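Local coordinates for hypothetical protein TTHA0227 (Thermus thermophilus, PDB 2EJQ) that is of unknown function but belongs to a zincin-like metallopeptidase family, binds metal ions and may be a metal-dependent peptidase, at residues A[42-54]-A[65-78]. The protein carries 1 engineered substitution. Numbering follows the deposited sequence.
Sequences GVWRLGEYLDPGP and GRHIALYYGSFLEV
Glu48 and Ala69 form a hydrogen-bonded pair at the middle of an antiparallel strand pair, 47-50 against 67-71, in the small mixed sheet of this zincin-like fold. Glu48 N reaches Ala69 O at 2.9 Å and Ala69 N returns to Glu48 O; Leu50 N to His67 O continues the pairing, whereas the bond from His67 N to Leu50 O is weak. At the end of strand 67-71, where Tyr71 takes the N-cap position of helix 72-78, Tyr71 N bonds to Leu46 O, and Ser74 OG, from the helix, donates to Arg45 O at 2.8 Å.

Among the polar side chains, Tyr71 OH donates to Glu48 OE2 at a modelled distance too short to be taken at face value; this oxygen is also paired with Lys35. Tyr49, with CG anti to its N (chi1 -179°), brings its hydroxyl to the edge of the Arg66 guanidinium, in its plane; NH1 donates to Tyr49 OH at 2.8 Å, ring and guanidinium planes lying 24° apart. His100 of helix 85-105, the helix with the HExxH pattern, also bonds this hydroxyl, while Pro52 CD covers one guanidinium face.

Apolar contacts join the approach to strand 47-50 to helix 72-78. Glu77 CB lies over the indole face of Trp44, 3.6 Å from the centroid of the five-membered ring and 11° off its normal, and Val78 CG1 meets Trp44 CD1. Replacing Trp44 with an alanine would probably leave the Glu77 methylenes and Val78 CG1 without their indole cover, opening a gap beside the helix. Leu46 CD2 touches Val78 CG2 and sits over the Phe75 ring, 4.1 Å from its centroid.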
loop_
_atom_site.group_PDB
_atom_site.type_symbol
_atom_site.label_atom_id
_atom_site.label_comp_id
_atom_site.label_asym_id
_atom_site.label_seq_id
_atom_site.Cartn_x
_atom_site.Cartn_y
_atom_site.Cartn_z
ATOM N N GLY A 42 -10.513 15.865 -5.547
ATOM C CA GLY A 42 -10.122 15.745 -6.941
ATOM C C GLY A 42 -8.898 14.843 -6.946
ATOM O O GLY A 42 -8.388 14.435 -7.995
ATOM N N VAL A 43 -8.429 14.538 -5.738
ATOM C CA VAL A 43 -7.247 13.706 -5.534
ATOM C C VAL A 43 -7.594 12.398 -4.838
ATOM O O VAL A 43 -8.292 12.380 -3.823
ATOM C CB VAL A 43 -6.178 14.462 -4.696
ATOM C CG1 VAL A 43 -5.014 13.539 -4.361
ATOM C CG2 VAL A 43 -5.679 15.674 -5.465
ATOM N N TRP A 44 -7.099 11.303 -5.397
ATOM C CA TRP A 44 -7.359 9.987 -4.843
ATOM C C TRP A 44 -6.094 9.340 -4.325
ATOM O O TRP A 44 -5.027 9.490 -4.913
ATOM C CB TRP A 44 -7.978 9.084 -5.905
ATOM C CG TRP A 44 -9.236 9.636 -6.453
ATOM C CD1 TRP A 44 -9.371 10.486 -7.512
ATOM C CD2 TRP A 44 -10.551 9.415 -5.940
ATOM N NE1 TRP A 44 -10.694 10.808 -7.690
ATOM C CE2 TRP A 44 -11.440 10.164 -6.740
ATOM C CE3 TRP A 44 -11.064 8.656 -4.881
ATOM C CZ2 TRP A 44 -12.816 10.179 -6.513
ATOM C CZ3 TRP A 44 -12.433 8.670 -4.656
ATOM C CH2 TRP A 44 -13.295 9.427 -5.471
ATOM N N ARG A 45 -6.223 8.624 -3.214
ATOM C CA ARG A 45 -5.099 7.918 -2.623
ATOM C C ARG A 45 -5.021 6.527 -3.258
ATOM O O ARG A 45 -5.929 5.720 -3.079
ATOM C CB ARG A 45 -5.305 7.782 -1.113
ATOM C CG ARG A 45 -4.135 7.125 -0.402
ATOM C CD ARG A 45 -4.317 7.136 1.109
ATOM N NE ARG A 45 -4.137 8.463 1.692
ATOM C CZ ARG A 45 -4.317 8.734 2.981
ATOM N NH1 ARG A 45 -4.685 7.768 3.815
ATOM N NH2 ARG A 45 -4.127 9.963 3.437
ATOM N N LEU A 46 -3.952 6.254 -4.006
ATOM C CA LEU A 46 -3.783 4.941 -4.642
ATOM C C LEU A 46 -3.407 3.834 -3.640
ATOM O O LEU A 46 -3.723 2.662 -3.844
ATOM C CB LEU A 46 -2.716 5.015 -5.745
ATOM C CG LEU A 46 -2.948 6.049 -6.851
ATOM C CD1 LEU A 46 -1.865 5.923 -7.931
ATOM C CD2 LEU A 46 -4.337 5.856 -7.451
ATOM N N GLY A 47 -2.722 4.214 -2.568
ATOM C CA GLY A 47 -2.326 3.250 -1.555
ATOM C C GLY A 47 -1.830 3.918 -0.282
ATOM O O GLY A 47 -1.774 5.143 -0.189
ATOM N N GLU A 48 -1.487 3.115 0.717
ATOM C CA GLU A 48 -0.971 3.659 1.960
ATOM C C GLU A 48 -0.364 2.578 2.831
ATOM O O GLU A 48 -0.590 1.382 2.632
ATOM C CB GLU A 48 -2.067 4.410 2.740
ATOM C CG GLU A 48 -3.137 3.530 3.353
ATOM C CD GLU A 48 -4.198 4.325 4.116
ATOM O OE1 GLU A 48 -3.897 4.894 5.185
ATOM O OE2 GLU A 48 -5.346 4.384 3.643
ATOM N N TYR A 49 0.427 3.016 3.799
ATOM C CA TYR A 49 1.074 2.109 4.720
ATOM C C TYR A 49 0.229 2.060 5.981
ATOM O O TYR A 49 -0.152 3.096 6.525
ATOM C CB TYR A 49 2.470 2.616 5.047
ATOM C CG TYR A 49 3.240 1.723 5.997
ATOM C CD1 TYR A 49 3.584 0.419 5.633
ATOM C CD2 TYR A 49 3.645 2.187 7.249
ATOM C CE1 TYR A 49 4.311 -0.398 6.487
ATOM C CE2 TYR A 49 4.376 1.375 8.110
ATOM C CZ TYR A 49 4.707 0.085 7.721
ATOM O OH TYR A 49 5.447 -0.708 8.562
ATOM N N LEU A 50 -0.082 0.854 6.440
ATOM C CA LEU A 50 -0.882 0.693 7.649
ATOM C C LEU A 50 0.088 0.455 8.821
ATOM O O LEU A 50 0.667 -0.624 8.975
ATOM C CB LEU A 50 -1.850 -0.475 7.458
ATOM C CG LEU A 50 -2.687 -0.437 6.167
ATOM C CD1 LEU A 50 -3.604 -1.648 6.155
ATOM C CD2 LEU A 50 -3.519 0.858 6.069
ATOM N N ASP A 51 0.271 1.489 9.633
ATOM C CA ASP A 51 1.208 1.431 10.749
ATOM C C ASP A 51 0.539 1.206 12.108
ATOM O O ASP A 51 -0.287 2.014 12.545
ATOM C CB ASP A 51 2.015 2.732 10.788
ATOM C CG ASP A 51 3.218 2.657 11.712
ATOM O OD1 ASP A 51 3.181 1.889 12.698
ATOM O OD2 ASP A 51 4.202 3.384 11.452
ATOM N N PRO A 52 0.899 0.105 12.797
ATOM C CA PRO A 52 0.333 -0.216 14.113
ATOM C C PRO A 52 0.411 1.011 15.029
ATOM O O PRO A 52 -0.521 1.311 15.773
ATOM C CB PRO A 52 1.222 -1.361 14.601
ATOM C CG PRO A 52 1.590 -2.061 13.336
ATOM C CD PRO A 52 1.887 -0.912 12.388
ATOM N N GLY A 53 1.532 1.721 14.964
ATOM C CA GLY A 53 1.690 2.910 15.774
ATOM C C GLY A 53 2.210 2.667 17.178
ATOM O O GLY A 53 2.611 1.552 17.520
ATOM N N PRO A 54 2.212 3.708 18.021
ATOM C CA PRO A 54 2.694 3.587 19.399
ATOM C C PRO A 54 1.780 2.704 20.255
ATOM O O PRO A 54 0.577 2.600 20.000
ATOM C CB PRO A 54 2.779 5.045 19.866
ATOM C CG PRO A 54 1.692 5.736 19.072
ATOM C CD PRO A 54 1.797 5.089 17.704
ATOM N N GLY A 65 0.137 -6.319 12.801
ATOM C CA GLY A 65 1.027 -6.436 11.663
ATOM C C GLY A 65 1.153 -5.132 10.903
ATOM O O GLY A 65 0.461 -4.155 11.191
ATOM N N ARG A 66 2.061 -5.115 9.935
ATOM C CA ARG A 66 2.281 -3.940 9.111
ATOM C C ARG A 66 1.880 -4.304 7.694
ATOM O O ARG A 66 2.258 -5.361 7.174
ATOM C CB ARG A 66 3.744 -3.521 9.194
ATOM C CG ARG A 66 4.078 -2.943 10.555
ATOM C CD ARG A 66 5.562 -2.963 10.826
ATOM N NE ARG A 66 5.873 -2.354 12.110
ATOM C CZ ARG A 66 5.947 -1.044 12.326
ATOM N NH1 ARG A 66 5.739 -0.184 11.338
ATOM N NH2 ARG A 66 6.227 -0.591 13.543
ATOM N N HIS A 67 1.104 -3.425 7.073
ATOM C CA HIS A 67 0.595 -3.680 5.736
ATOM C C HIS A 67 0.657 -2.494 4.794
ATOM O O HIS A 67 0.679 -1.338 5.214
ATOM C CB HIS A 67 -0.882 -4.104 5.822
ATOM C CG HIS A 67 -1.161 -5.105 6.898
ATOM N ND1 HIS A 67 -0.952 -6.458 6.718
ATOM C CD2 HIS A 67 -1.564 -4.949 8.176
ATOM C CE1 HIS A 67 -1.215 -7.089 7.847
ATOM N NE2 HIS A 67 -1.587 -6.202 8.751
ATOM N N ILE A 68 0.667 -2.817 3.506
ATOM C CA ILE A 68 0.600 -1.819 2.456
ATOM C C ILE A 68 -0.814 -2.066 1.891
ATOM O O ILE A 68 -1.184 -3.209 1.614
ATOM C CB ILE A 68 1.633 -2.071 1.340
ATOM C CG1 ILE A 68 3.045 -1.852 1.899
ATOM C CG2 ILE A 68 1.333 -1.147 0.143
ATOM C CD1 ILE A 68 4.168 -2.141 0.904
ATOM N N ALA A 69 -1.619 -1.023 1.764
ATOM C CA ALA A 69 -2.954 -1.190 1.205
ATOM C C ALA A 69 -3.011 -0.504 -0.153
ATOM O O ALA A 69 -2.432 0.567 -0.332
ATOM C CB ALA A 69 -3.989 -0.583 2.135
ATOM N N LEU A 70 -3.691 -1.137 -1.107
ATOM C CA LEU A 70 -3.868 -0.571 -2.437
ATOM C C LEU A 70 -5.376 -0.419 -2.654
ATOM O O LEU A 70 -6.158 -1.292 -2.267
ATOM C CB LEU A 70 -3.255 -1.476 -3.512
ATOM C CG LEU A 70 -1.720 -1.497 -3.646
ATOM C CD1 LEU A 70 -1.313 -2.391 -4.807
ATOM C CD2 LEU A 70 -1.204 -0.100 -3.881
ATOM N N TYR A 71 -5.787 0.696 -3.252
ATOM C CA TYR A 71 -7.200 0.948 -3.493
ATOM C C TYR A 71 -7.478 0.908 -4.993
ATOM O O TYR A 71 -7.191 1.864 -5.711
ATOM C CB TYR A 71 -7.570 2.309 -2.909
ATOM C CG TYR A 71 -7.282 2.388 -1.426
ATOM C CD1 TYR A 71 -8.027 1.638 -0.518
ATOM C CD2 TYR A 71 -6.228 3.164 -0.935
ATOM C CE1 TYR A 71 -7.733 1.651 0.832
ATOM C CE2 TYR A 71 -5.928 3.182 0.417
ATOM C CZ TYR A 71 -6.684 2.420 1.296
ATOM O OH TYR A 71 -6.382 2.408 2.636
ATOM N N TYR A 72 -8.032 -0.207 -5.459
ATOM C CA TYR A 72 -8.342 -0.364 -6.872
ATOM C C TYR A 72 -9.263 0.740 -7.387
ATOM O O TYR A 72 -9.073 1.245 -8.492
ATOM C CB TYR A 72 -8.972 -1.733 -7.121
ATOM C CG TYR A 72 -9.386 -1.962 -8.558
ATOM C CD1 TYR A 72 -8.439 -1.965 -9.580
ATOM C CD2 TYR A 72 -10.725 -2.183 -8.894
ATOM C CE1 TYR A 72 -8.809 -2.183 -10.899
ATOM C CE2 TYR A 72 -11.111 -2.403 -10.217
ATOM C CZ TYR A 72 -10.144 -2.404 -11.217
ATOM O OH TYR A 72 -10.489 -2.658 -12.527
ATOM N N GLY A 73 -10.246 1.128 -6.583
ATOM C CA GLY A 73 -11.163 2.177 -7.001
ATOM C C GLY A 73 -10.479 3.511 -7.258
ATOM O O GLY A 73 -10.888 4.269 -8.141
ATOM N N SER A 74 -9.443 3.818 -6.477
ATOM C CA SER A 74 -8.719 5.068 -6.664
ATOM C C SER A 74 -7.984 5.050 -7.997
ATOM O O SER A 74 -7.908 6.072 -8.668
ATOM C CB SER A 74 -7.724 5.295 -5.529
ATOM O OG SER A 74 -8.397 5.550 -4.319
ATOM N N PHE A 75 -7.438 3.890 -8.367
ATOM C CA PHE A 75 -6.730 3.737 -9.638
ATOM C C PHE A 75 -7.689 3.984 -10.811
ATOM O O PHE A 75 -7.334 4.642 -11.792
ATOM C CB PHE A 75 -6.132 2.322 -9.777
ATOM C CG PHE A 75 -4.833 2.111 -9.019
ATOM C CD1 PHE A 75 -4.839 1.892 -7.644
ATOM C CD2 PHE A 75 -3.605 2.117 -9.691
ATOM C CE1 PHE A 75 -3.654 1.681 -6.947
ATOM C CE2 PHE A 75 -2.404 1.906 -8.997
ATOM C CZ PHE A 75 -2.429 1.688 -7.628
ATOM N N LEU A 76 -8.896 3.431 -10.712
ATOM C CA LEU A 76 -9.903 3.590 -11.752
ATOM C C LEU A 76 -10.271 5.055 -11.920
ATOM O O LEU A 76 -10.319 5.560 -13.039
ATOM C CB LEU A 76 -11.162 2.774 -11.417
ATOM C CG LEU A 76 -11.049 1.281 -11.701
ATOM C CD1 LEU A 76 -12.302 0.557 -11.246
ATOM C CD2 LEU A 76 -10.832 1.080 -13.185
ATOM N N GLU A 77 -10.513 5.736 -10.803
ATOM C CA GLU A 77 -10.875 7.145 -10.845
ATOM C C GLU A 77 -9.831 7.975 -11.590
ATOM O O GLU A 77 -10.174 8.807 -12.425
ATOM C CB GLU A 77 -11.046 7.701 -9.426
ATOM C CG GLU A 77 -12.269 7.180 -8.661
ATOM C CD GLU A 77 -13.598 7.627 -9.260
ATOM O OE1 GLU A 77 -13.602 8.595 -10.049
ATOM O OE2 GLU A 77 -14.643 7.018 -8.930
ATOM N N VAL A 78 -8.558 7.742 -11.288
ATOM C CA VAL A 78 -7.482 8.489 -11.922
ATOM C C VAL A 78 -7.122 7.993 -13.312
ATOM O O VAL A 78 -6.590 8.748 -14.123
ATOM C CB VAL A 78 -6.187 8.450 -11.070
ATOM C CG1 VAL A 78 -6.483 8.901 -9.657
ATOM C CG2 VAL A 78 -5.593 7.042 -11.069
HETATM O O HOH W 1 5.553 2.101 14.242
#